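AcrH (Aeromonas hydrophila, PDB 3WXX) binds the translocator AopB as its type III secretion chaperone and probably keeps it ready for assembly of the membrane translocon. Local coordinates at residues K41-H46 and Q71-F76. The protein carries 1 engineered substitution. Numbering follows the deposited sequence.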
loop_
_atom_site.group_PDB
_atom_site.type_symbol
_atom_site.label_atom_id
_atom_site.label_comp_id
_atom_site.label_asym_id
_atom_site.label_seq_id
_atom_site.Cartn_x
_atom_site.Cartn_y
_atom_site.Cartn_z
ATOM N N LYS A 41 -16.130 4.404 13.525
ATOM C CA LYS A 41 -16.464 5.037 12.246
ATOM C C LYS A 41 -15.524 4.557 11.139
ATOM O O LYS A 41 -14.812 5.342 10.514
ATOM C CB LYS A 41 -16.373 6.564 12.357
ATOM C CG LYS A 41 -17.286 7.230 13.371
ATOM C CD LYS A 41 -18.762 7.022 13.075
ATOM C CE LYS A 41 -19.621 7.573 14.210
ATOM N NZ LYS A 41 -20.146 8.952 13.942
ATOM N N HIS A 42 -15.554 3.266 10.876
ATOM C CA HIS A 42 -14.525 2.596 10.082
ATOM C C HIS A 42 -14.437 3.050 8.658
ATOM O O HIS A 42 -13.339 3.175 8.097
ATOM C CB HIS A 42 -14.783 1.114 10.065
ATOM C CG HIS A 42 -14.718 0.502 11.409
ATOM N ND1 HIS A 42 -15.692 -0.338 11.885
ATOM C CD2 HIS A 42 -13.815 0.635 12.400
ATOM C CE1 HIS A 42 -15.370 -0.732 13.105
ATOM N NE2 HIS A 42 -14.241 -0.145 13.444
ATOM N N ASP A 43 -15.595 3.302 8.075
ATOM C CA ASP A 43 -15.664 3.756 6.705
ATOM C C ASP A 43 -15.008 5.135 6.546
ATOM O O ASP A 43 -14.257 5.370 5.608
ATOM C CB ASP A 43 -17.122 3.806 6.271
ATOM C CG ASP A 43 -17.266 3.752 4.814
ATOM O OD1 ASP A 43 -17.205 2.620 4.279
ATOM O OD2 ASP A 43 -17.388 4.853 4.224
ATOM N N GLU A 44 -15.270 6.019 7.502
ATOM C CA GLU A 44 -14.700 7.347 7.496
ATOM C C GLU A 44 -13.202 7.275 7.806
ATOM O O GLU A 44 -12.403 8.004 7.210
ATOM C CB GLU A 44 -15.453 8.224 8.514
ATOM C CG GLU A 44 -14.976 9.678 8.655
ATOM C CD GLU A 44 -15.196 10.535 7.413
ATOM O OE1 GLU A 44 -15.940 10.114 6.474
ATOM O OE2 GLU A 44 -14.602 11.636 7.381
ATOM N N ALA A 45 -12.827 6.412 8.749
ATOM C CA ALA A 45 -11.408 6.192 9.067
ATOM C C ALA A 45 -10.671 5.654 7.827
ATOM O O ALA A 45 -9.578 6.133 7.502
ATOM C CB ALA A 45 -11.244 5.250 10.239
ATOM N N HIS A 46 -11.285 4.697 7.132
ATOM C CA HIS A 46 -10.718 4.212 5.883
ATOM C C HIS A 46 -10.382 5.347 4.922
ATOM O O HIS A 46 -9.292 5.390 4.391
ATOM C CB HIS A 46 -11.629 3.200 5.222
ATOM C CG HIS A 46 -11.027 2.560 4.017
ATOM N ND1 HIS A 46 -11.442 2.853 2.743
ATOM C CD2 HIS A 46 -10.016 1.676 3.885
ATOM C CE1 HIS A 46 -10.721 2.172 1.880
ATOM N NE2 HIS A 46 -9.857 1.436 2.547
ATOM N N GLN A 71 -10.320 -4.412 7.438
ATOM C CA GLN A 71 -10.652 -5.642 8.139
ATOM C C GLN A 71 -11.950 -5.449 8.927
ATOM O O GLN A 71 -12.891 -6.228 8.796
ATOM C CB GLN A 71 -9.506 -6.025 9.079
ATOM C CG GLN A 71 -9.588 -7.391 9.765
ATOM C CD GLN A 71 -8.308 -7.746 10.529
ATOM O OE1 GLN A 71 -7.264 -7.080 10.412
ATOM N NE2 GLN A 71 -8.371 -8.816 11.290
ATOM N N ALA A 72 -12.038 -4.392 9.715
ATOM C CA ALA A 72 -13.272 -4.107 10.424
ATOM C C ALA A 72 -14.501 -4.050 9.517
ATOM O O ALA A 72 -15.546 -4.515 9.924
ATOM C CB ALA A 72 -13.170 -2.790 11.183
ATOM N N LEU A 73 -14.382 -3.521 8.300
ATOM C CA LEU A 73 -15.494 -3.548 7.338
ATOM C C LEU A 73 -15.660 -4.917 6.665
ATOM O O LEU A 73 -16.441 -5.048 5.713
ATOM C CB LEU A 73 -15.299 -2.535 6.214
ATOM C CG LEU A 73 -15.076 -1.117 6.653
ATOM C CD1 LEU A 73 -14.501 -0.253 5.540
ATOM C CD2 LEU A 73 -16.362 -0.551 7.165
ATOM N N GLY A 74 -14.963 -5.944 7.119
ATOM C CA GLY A 74 -15.093 -7.244 6.461
ATOM C C GLY A 74 -14.441 -7.351 5.092
ATOM O O GLY A 74 -14.514 -8.389 4.481
ATOM N N GLN A 75 -13.754 -6.311 4.646
ATOM C CA GLN A 75 -13.000 -6.342 3.405
ATOM C C GLN A 75 -11.624 -7.017 3.568
ATOM O O GLN A 75 -10.576 -6.374 3.470
ATOM C CB GLN A 75 -12.862 -4.897 2.898
ATOM C CG GLN A 75 -14.137 -4.376 2.272
ATOM C CD GLN A 75 -14.529 -5.158 1.012
ATOM O OE1 GLN A 75 -13.680 -5.742 0.320
ATOM N NE2 GLN A 75 -15.811 -5.138 0.683
ATOM N N PHE A 76 -11.624 -8.318 3.800
ATOM C CA PHE A 76 -10.398 -9.041 4.205
ATOM C C PHE A 76 -9.298 -9.099 3.166
ATOM O O PHE A 76 -8.112 -9.046 3.491
ATOM C CB PHE A 76 -10.742 -10.477 4.643
ATOM C CG PHE A 76 -11.756 -10.529 5.760
ATOM C CD1 PHE A 76 -11.443 -10.042 7.019
ATOM C CD2 PHE A 76 -13.020 -11.049 5.544
ATOM C CE1 PHE A 76 -12.372 -10.062 8.029
ATOM C CE2 PHE A 76 -13.954 -11.076 6.558
ATOM C CZ PHE A 76 -13.629 -10.582 7.797
#
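Ala72 sets its methyl squarely over one face of the His42 imidazole: CB stands 3.4 Å from the ring centroid and 3° off the ring normal, a CH-pi contact in which all five ring atoms are nearly equidistant from the methyl. The His42 side chain leaves the first turn of helix 42-55 with CG anti to the carbonyl carbon (chi1 -62°), which swings the ring out toward the end of helix 60-72, and chi2 (131°) turns its face to Ala72. Next to this stack, Leu73 reaches across with its CD2 methyl, which packs 3.7 Å from His42 CB and 4.0 Å from Asp43 N, at the start of the Asp43 backbone. This is the close-packed part. The Asp43 side is looser and exposed: the Asp43 and Leu73 side chains cross at about a right angle, OD1 only grazing Leu73 CD1 at 4.1 Å, while OD2 turns to a salt bridge with Lys47. Helix 60-72 ends here in a Schellman motif, with Gly74 at positive phi as the C' residue. Such a meeting of successive helices fits the tetratricopeptide-like helical array expected of this chaperone class. His42 NE2 hydrogen-bonds Gly1 N of the AopB chain, and Leu73 also packs on Met160 of that chain. Across the two segments the chemistry is apolar, with polar ends served elsewhere; the methyl-backed imidazole is thus probably steadied for its bond to the bound translocator.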